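Local coordinates for protein ATP phosphoribosyltransferase regulatory subunit (PDB 3OD1) that is probably required, as the HisZ partner of HisG, for the first step of histidine biosynthesis and may allow its feedback regulation by histidine, at residues V163-V168 and E263-D268; E144-M149 and E254-Y259; Q338-F343 and A364-D369. All blocks are in the same frame, centred on the assembly; numbering follows the deposited sequence.

Contacts 1 and 2 belong to the body related to class II histidyl-tRNA synthetases and touch each other: the strands of contact 1 each follow, along the chain, one of the helices of contact 2, and Ile165 CD1 meets both Ile146 and Leu256. Contact 3 lies in the C-terminal domain, its centre about 52 Å from that of contact 1 and about 48 Å from that of contact 2. All three are largely buried, by different means. Contacts 1 and 3 are parallel strand pairs laced by backbone hydrogen bonds, whereas contact 2 joins its helices by apolar and CH-pi packing. Contact 1 is covered within its own chain; contacts 2 and 3 also meet the second subunit.

Contact 1: V163-V168 and E263-D268; sequences VAIGHV and EYVKFD
Val163 and Ile165 run alongside Val265 and Phe267 as a parallel strand pair, joined by four backbone hydrogen bonds. Val163 N gives to Tyr264 O at 2.8 Å, and Val163 O accepts from Lys266 N at 2.9 Å. Farther along, Ile165 N reaches Lys266 O, also at 2.9 Å, in the most bent bond of the four (142° at the hydrogen). Asp268 N closes the ladder on Ile165 O at 2.9 Å, arriving well above that carbonyl's plane. CA-H groups of Val265, Ala164 and Phe267 add weaker contacts to the same carbonyl oxygens. On the face bearing Ile165, its CD1 lies 4.2 Å from Val265 CB while its CB sits 4.1 Å from Phe267 CD1. Ile165 keeps CG1 beside its backbone N (chi1 -58°), which carries CD1 back along the pair to Val265. On the other face, Ala164 CB meets Asp268 CB at 4.2 Å, and CG of Lys266 lies near Ala164. The carboxylate of Asp268 turns to partners beyond the pair: OD1 takes a hydrogen bond from Thr270 and a salt bridge from Arg224. Helices 139-155 and 240-258 cover the face of Val163 and Val265, and strand 281-286 continues the sheet beyond Ala164 and Gly166. At the end of strand 162-167, His167 caps the following helix through ND1 to Gly169 N, while NE2 bonds to Glu248. This is an inner part of the mixed sheet of the synthetase-like body, where main-chain polarity is met by neighbouring strands, one face is left to hydrocarbon packing, and the charge of Asp268 is probably balanced by Arg224.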
# COMPACT_ATOMS: atom_id res chain seq x y z
N VAL B 163 4.17 27.08 4.96
CA VAL B 163 2.80 26.66 5.17
C VAL B 163 1.95 27.92 5.32
O VAL B 163 2.18 28.74 6.21
CB VAL B 163 2.68 25.80 6.43
CG1 VAL B 163 1.22 25.39 6.68
CG2 VAL B 163 3.58 24.58 6.28
N ALA B 164 1.01 28.09 4.40
CA ALA B 164 0.16 29.27 4.41
C ALA B 164 -1.12 28.93 5.15
O ALA B 164 -1.71 27.86 4.95
CB ALA B 164 -0.14 29.70 2.99
N ILE B 165 -1.55 29.82 6.04
CA ILE B 165 -2.69 29.56 6.91
C ILE B 165 -3.80 30.55 6.64
O ILE B 165 -3.56 31.76 6.69
CB ILE B 165 -2.26 29.69 8.39
CG1 ILE B 165 -1.12 28.73 8.68
CG2 ILE B 165 -3.47 29.48 9.32
CD1 ILE B 165 -0.58 28.82 10.08
N GLY B 166 -4.99 30.04 6.35
CA GLY B 166 -6.18 30.87 6.21
C GLY B 166 -7.26 30.53 7.23
O GLY B 166 -7.04 29.71 8.13
N HIS B 167 -8.42 31.14 7.11
CA HIS B 167 -9.49 30.81 8.04
C HIS B 167 -10.87 30.96 7.40
O HIS B 167 -11.26 32.05 7.01
CB HIS B 167 -9.38 31.66 9.31
CG HIS B 167 -10.17 31.12 10.46
ND1 HIS B 167 -11.50 30.79 10.35
CD2 HIS B 167 -9.82 30.85 11.74
CE1 HIS B 167 -11.94 30.34 11.51
NE2 HIS B 167 -10.94 30.36 12.37
N VAL B 168 -11.60 29.85 7.31
CA VAL B 168 -12.94 29.86 6.74
C VAL B 168 -13.86 30.84 7.47
O VAL B 168 -14.71 31.48 6.85
CB VAL B 168 -13.58 28.45 6.78
CG1 VAL B 168 -15.08 28.53 6.52
CG2 VAL B 168 -12.91 27.55 5.78
N GLU B 263 9.00 30.10 11.79
CA GLU B 263 9.73 30.52 10.59
C GLU B 263 9.08 29.97 9.33
O GLU B 263 9.23 30.54 8.25
CB GLU B 263 11.20 30.09 10.66
CG GLU B 263 11.42 28.58 10.67
CD GLU B 263 12.89 28.17 10.53
OE1 GLU B 263 13.48 28.39 9.45
OE2 GLU B 263 13.44 27.59 11.49
N TYR B 264 8.34 28.86 9.48
CA TYR B 264 7.78 28.13 8.35
C TYR B 264 6.38 28.60 7.95
O TYR B 264 5.87 28.22 6.89
CB TYR B 264 7.75 26.63 8.65
CG TYR B 264 9.12 26.00 8.69
CD1 TYR B 264 9.76 25.63 7.52
CD2 TYR B 264 9.77 25.79 9.90
CE1 TYR B 264 11.02 25.05 7.55
CE2 TYR B 264 11.03 25.21 9.94
CZ TYR B 264 11.64 24.84 8.75
OH TYR B 264 12.89 24.28 8.77
N VAL B 265 5.76 29.42 8.77
CA VAL B 265 4.36 29.76 8.54
C VAL B 265 4.19 31.16 7.99
O VAL B 265 4.96 32.07 8.30
CB VAL B 265 3.50 29.56 9.81
CG1 VAL B 265 3.57 28.11 10.28
CG2 VAL B 265 3.95 30.49 10.91
N LYS B 266 3.17 31.33 7.15
CA LYS B 266 2.74 32.65 6.74
C LYS B 266 1.22 32.64 6.66
O LYS B 266 0.60 31.59 6.81
CB LYS B 266 3.40 33.06 5.43
CG LYS B 266 3.12 32.16 4.25
CD LYS B 266 3.95 32.60 3.05
CE LYS B 266 3.47 31.96 1.75
NZ LYS B 266 4.23 32.47 0.56
N PHE B 267 0.62 33.80 6.45
CA PHE B 267 -0.83 33.88 6.43
C PHE B 267 -1.37 34.25 5.07
O PHE B 267 -0.82 35.13 4.39
CB PHE B 267 -1.32 34.86 7.50
CG PHE B 267 -0.98 34.42 8.89
CD1 PHE B 267 -1.85 33.61 9.61
CD2 PHE B 267 0.22 34.81 9.47
CE1 PHE B 267 -1.53 33.20 10.88
CE2 PHE B 267 0.54 34.40 10.75
CZ PHE B 267 -0.33 33.59 11.46
N ASP B 268 -2.42 33.56 4.65
CA ASP B 268 -3.10 33.88 3.40
C ASP B 268 -4.60 33.81 3.62
O ASP B 268 -5.22 32.77 3.41
CB ASP B 268 -2.67 32.95 2.28
CG ASP B 268 -3.38 33.24 0.97
OD1 ASP B 268 -4.08 34.28 0.88
OD2 ASP B 268 -3.23 32.44 0.02

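Contact 2: E144-M149 and E254-Y259; sequences EVIALM and EVLESY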
# COMPACT_ATOMS: atom_id res chain seq x y z
N GLU B 144 -0.78 21.64 16.77
CA GLU B 144 -0.16 20.31 16.71
C GLU B 144 -0.12 19.73 15.29
O GLU B 144 0.93 19.29 14.84
CB GLU B 144 -0.87 19.33 17.65
CG GLU B 144 -0.31 17.89 17.58
CD GLU B 144 -1.14 16.89 18.39
OE1 GLU B 144 -1.84 17.31 19.34
OE2 GLU B 144 -1.12 15.69 18.05
N VAL B 145 -1.24 19.70 14.59
CA VAL B 145 -1.22 19.07 13.26
C VAL B 145 -0.34 19.84 12.28
O VAL B 145 0.27 19.25 11.40
CB VAL B 145 -2.64 18.85 12.66
CG1 VAL B 145 -3.45 17.92 13.57
CG2 VAL B 145 -3.35 20.17 12.44
N ILE B 146 -0.26 21.17 12.41
CA ILE B 146 0.58 21.95 11.52
C ILE B 146 2.05 21.74 11.87
O ILE B 146 2.88 21.53 10.98
CB ILE B 146 0.23 23.46 11.56
CG1 ILE B 146 -1.16 23.70 10.94
CG2 ILE B 146 1.29 24.26 10.84
CD1 ILE B 146 -1.67 25.15 11.08
N ALA B 147 2.36 21.76 13.16
CA ALA B 147 3.71 21.53 13.66
C ALA B 147 4.22 20.13 13.32
O ALA B 147 5.40 19.96 13.02
CB ALA B 147 3.79 21.80 15.16
N LEU B 148 3.35 19.14 13.40
CA LEU B 148 3.70 17.79 13.00
C LEU B 148 3.99 17.73 11.50
O LEU B 148 5.01 17.18 11.09
CB LEU B 148 2.59 16.81 13.38
CG LEU B 148 2.70 15.36 12.87
CD1 LEU B 148 4.06 14.75 13.22
CD2 LEU B 148 1.56 14.53 13.44
N MSE B 149 3.12 18.33 10.70
CA MSE B 149 3.35 18.35 9.25
C MSE B 149 4.72 18.94 8.92
O MSE B 149 5.46 18.41 8.07
CB MSE B 149 2.27 19.15 8.54
CG MSE B 149 2.21 18.84 7.03
SE MSE B 149 0.79 19.79 6.09
CE MSE B 149 1.42 21.61 6.28
N GLU B 254 0.80 31.74 18.17
CA GLU B 254 1.49 31.62 19.45
C GLU B 254 1.90 30.17 19.72
O GLU B 254 3.03 29.91 20.13
CB GLU B 254 0.61 32.15 20.60
CG GLU B 254 0.41 33.65 20.57
CD GLU B 254 -0.59 34.15 21.62
OE1 GLU B 254 -1.14 33.32 22.38
OE2 GLU B 254 -0.82 35.37 21.66
N VAL B 255 0.96 29.25 19.50
CA VAL B 255 1.25 27.82 19.65
C VAL B 255 2.38 27.37 18.74
O VAL B 255 3.27 26.63 19.15
CB VAL B 255 0.00 26.95 19.36
CG1 VAL B 255 0.36 25.46 19.46
CG2 VAL B 255 -1.14 27.29 20.31
N LEU B 256 2.35 27.82 17.49
CA LEU B 256 3.41 27.44 16.54
C LEU B 256 4.78 27.98 16.97
O LEU B 256 5.81 27.32 16.78
CB LEU B 256 3.05 27.88 15.12
CG LEU B 256 1.85 27.14 14.51
CD1 LEU B 256 1.44 27.73 13.17
CD2 LEU B 256 2.18 25.66 14.38
N GLU B 257 4.77 29.17 17.57
CA GLU B 257 5.99 29.75 18.11
C GLU B 257 6.56 28.83 19.18
O GLU B 257 7.76 28.54 19.18
CB GLU B 257 5.72 31.14 18.72
CG GLU B 257 5.36 32.21 17.69
CD GLU B 257 5.36 33.61 18.28
OE1 GLU B 257 4.53 33.89 19.17
OE2 GLU B 257 6.20 34.42 17.85
N SER B 258 5.71 28.36 20.08
CA SER B 258 6.14 27.44 21.11
C SER B 258 6.76 26.20 20.50
O SER B 258 7.74 25.66 21.02
CB SER B 258 4.98 27.06 22.03
OG SER B 258 4.51 28.21 22.70
N TYR B 259 6.19 25.73 19.39
CA TYR B 259 6.78 24.60 18.67
C TYR B 259 8.04 24.98 17.89
O TYR B 259 8.66 24.12 17.28
CB TYR B 259 5.79 23.97 17.70
CG TYR B 259 4.81 23.00 18.31
CD1 TYR B 259 5.19 21.70 18.64
CD2 TYR B 259 3.49 23.37 18.53
CE1 TYR B 259 4.27 20.80 19.19
CE2 TYR B 259 2.58 22.49 19.07
CZ TYR B 259 2.97 21.21 19.40
OH TYR B 259 2.05 20.34 19.95
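Tyr259 lays its ring over Ala147, whose methyl carbon covers one face. Just past the end of helix 240-258, the side chain starts with CB, 3.9 Å from Ala147 CB. Next comes CG, the ring atom closest to that methyl at 3.5 Å, with CD1 and CD2 only slightly farther. Ala147 CB stands 3.7 Å from the centroid of the Tyr259 ring and 19° off its normal, a CH-pi contact displaced toward the CB end of the ring. With CG beside the backbone N (chi1 -81°), the ring extends along helix 139-155 toward its earlier turn. CE2 approaches Glu144 N, and the OH at the tip ends against aliphatic carbon, 3.9 Å from Glu144 CB. The carboxylate of Glu144 is engaged farther on, by a hydrogen bond from Tyr43 to OE2 and a salt bridge from Arg105 to OE1. One turn back from Tyr259, Leu256 sends CD2 to within 3.9 Å of Ile146 CG2, the two side chains crossing at about a right angle; the same methyl also touches Ala147. Small Ala147 thus receives both a ring and a leucine methyl. Beneath the two helices lies the mixed sheet: Ile146 and Leu256 both rest on Ile165 of strand 162-167, and Ile146 also meets Phe283 of strand 281-286. Ile352 of the second subunit packs on Ser258 and Tyr259 at the end of helix 240-258, while Leu367 of that subunit touches Glu144 on helix 139-155.

Contact 3: Q338-F343 and A364-D369; sequences QTCILF and AVVLQD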
# COMPACT_ATOMS: atom_id res chain seq x y z
N GLN B 338 23.51 -3.52 -4.75
CA GLN B 338 23.70 -4.93 -4.43
C GLN B 338 25.05 -5.50 -4.86
O GLN B 338 25.67 -5.03 -5.82
CB GLN B 338 22.55 -5.75 -5.02
CG GLN B 338 21.19 -5.43 -4.40
CD GLN B 338 20.24 -4.74 -5.37
OE1 GLN B 338 20.65 -4.20 -6.39
NE2 GLN B 338 18.95 -4.75 -5.04
N THR B 339 25.51 -6.51 -4.12
CA THR B 339 26.65 -7.33 -4.52
C THR B 339 26.12 -8.58 -5.25
O THR B 339 25.02 -9.07 -4.94
CB THR B 339 27.46 -7.78 -3.31
OG1 THR B 339 28.05 -6.63 -2.68
CG2 THR B 339 28.56 -8.71 -3.73
N CYS B 340 26.89 -9.09 -6.20
CA CYS B 340 26.48 -10.26 -6.97
C CYS B 340 27.55 -11.36 -6.92
O CYS B 340 28.69 -11.13 -7.29
CB CYS B 340 26.20 -9.88 -8.43
SG CYS B 340 25.75 -11.28 -9.48
N ILE B 341 27.17 -12.53 -6.43
CA ILE B 341 28.06 -13.69 -6.43
C ILE B 341 27.62 -14.61 -7.55
O ILE B 341 26.49 -15.09 -7.56
CB ILE B 341 28.01 -14.45 -5.08
CG1 ILE B 341 28.51 -13.56 -3.94
CG2 ILE B 341 28.82 -15.74 -5.16
CD1 ILE B 341 28.15 -14.09 -2.55
N LEU B 342 28.49 -14.80 -8.53
CA LEU B 342 28.21 -15.71 -9.64
C LEU B 342 28.84 -17.05 -9.33
O LEU B 342 30.03 -17.13 -9.03
CB LEU B 342 28.81 -15.16 -10.95
CG LEU B 342 28.22 -13.83 -11.43
CD1 LEU B 342 29.15 -13.18 -12.45
CD2 LEU B 342 26.82 -14.04 -12.02
N PHE B 343 28.06 -18.12 -9.39
CA PHE B 343 28.62 -19.42 -9.06
C PHE B 343 28.39 -20.46 -10.14
O PHE B 343 27.51 -20.31 -10.97
CB PHE B 343 28.12 -19.92 -7.70
CG PHE B 343 26.65 -20.25 -7.67
CD1 PHE B 343 26.21 -21.56 -7.83
CD2 PHE B 343 25.71 -19.27 -7.45
CE1 PHE B 343 24.86 -21.87 -7.79
CE2 PHE B 343 24.35 -19.57 -7.41
CZ PHE B 343 23.93 -20.87 -7.58
N ALA B 364 23.17 -6.62 0.91
CA ALA B 364 22.28 -7.21 -0.07
C ALA B 364 23.11 -7.95 -1.10
O ALA B 364 24.07 -7.40 -1.65
CB ALA B 364 21.43 -6.12 -0.74
N VAL B 365 22.74 -9.21 -1.36
CA VAL B 365 23.50 -10.07 -2.27
C VAL B 365 22.60 -10.79 -3.27
O VAL B 365 21.62 -11.44 -2.89
CB VAL B 365 24.32 -11.13 -1.51
CG1 VAL B 365 25.19 -11.92 -2.48
CG2 VAL B 365 25.20 -10.48 -0.46
N VAL B 366 22.93 -10.67 -4.55
CA VAL B 366 22.31 -11.50 -5.56
C VAL B 366 23.21 -12.73 -5.75
O VAL B 366 24.38 -12.60 -6.11
CB VAL B 366 22.15 -10.76 -6.90
CG1 VAL B 366 21.74 -11.73 -8.01
CG2 VAL B 366 21.12 -9.65 -6.78
N LEU B 367 22.67 -13.91 -5.46
CA LEU B 367 23.40 -15.17 -5.61
C LEU B 367 22.93 -15.80 -6.91
O LEU B 367 21.77 -16.18 -7.03
CB LEU B 367 23.11 -16.08 -4.42
CG LEU B 367 23.78 -17.45 -4.35
CD1 LEU B 367 25.30 -17.35 -4.37
CD2 LEU B 367 23.30 -18.15 -3.09
N GLN B 368 23.81 -15.84 -7.91
CA GLN B 368 23.41 -16.14 -9.27
C GLN B 368 24.21 -17.29 -9.90
O GLN B 368 25.44 -17.22 -10.06
CB GLN B 368 23.54 -14.89 -10.14
CG GLN B 368 23.21 -15.13 -11.59
CD GLN B 368 21.73 -15.45 -11.79
OE1 GLN B 368 20.86 -14.68 -11.39
NE2 GLN B 368 21.45 -16.59 -12.39
N ASP B 369 23.48 -18.35 -10.25
CA ASP B 369 24.01 -19.46 -11.04
C ASP B 369 24.37 -18.95 -12.41
O ASP B 369 23.54 -18.40 -13.14
CB ASP B 369 22.96 -20.57 -11.14
CG ASP B 369 23.51 -21.86 -11.75
OD1 ASP B 369 24.41 -21.80 -12.63
OD2 ASP B 369 23.01 -22.94 -11.36
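Phe343 folds its ring across the partner strand, and around it the pair packs most closely. Asp369 CA lies over one ring face, 3.8 Å from the Phe343 centroid and 18° off the normal, a CH-pi contact. Phe343 CE2 comes to 3.2 Å from Asp369 N, while Phe343 CD2 meets Leu367 CD1 at 3.7 Å. The ring gets there because chi1 of 67° sets CG between the backbone N and carbonyl carbon. An alanine here is likely to leave Asp369 CA without its ring face and open a gap beside Leu367 and Ala351 of helix 348-359. Next along this face, Ile341 CD1 packs on Val365 CG1 at 3.7 Å. Five backbone hydrogen bonds run from Thr339 N to Ala364 O through to Phe343 N to Gln368 O. The strands are parallel and linked by helix 348-359, a beta-alpha-beta unit of the C-terminal HisZ domain; strand 385-389 flanks 339-343 on its other edge. On the opposite face, covered by Met379 of helix 376-381, packing is looser at Cys340, whose SG stands 4.3 Å from both Val366 CG1 and Gln368 CB, but closes up where Leu342 CD2 meets Gln368 CG at 3.8 Å. There Gln368 bends at chi2 so that NE2 gives to Asp369 O at 2.9 Å, nearly straight and in the amide plane. NE2 also bonds to Asp136 of the second subunit, and OE1 accepts from Arg105 of that subunit. At the partly exposed Asp369, OD1 takes Ala371 N and OD2 is hydrogen-bonded to Ser140 OG of the second subunit.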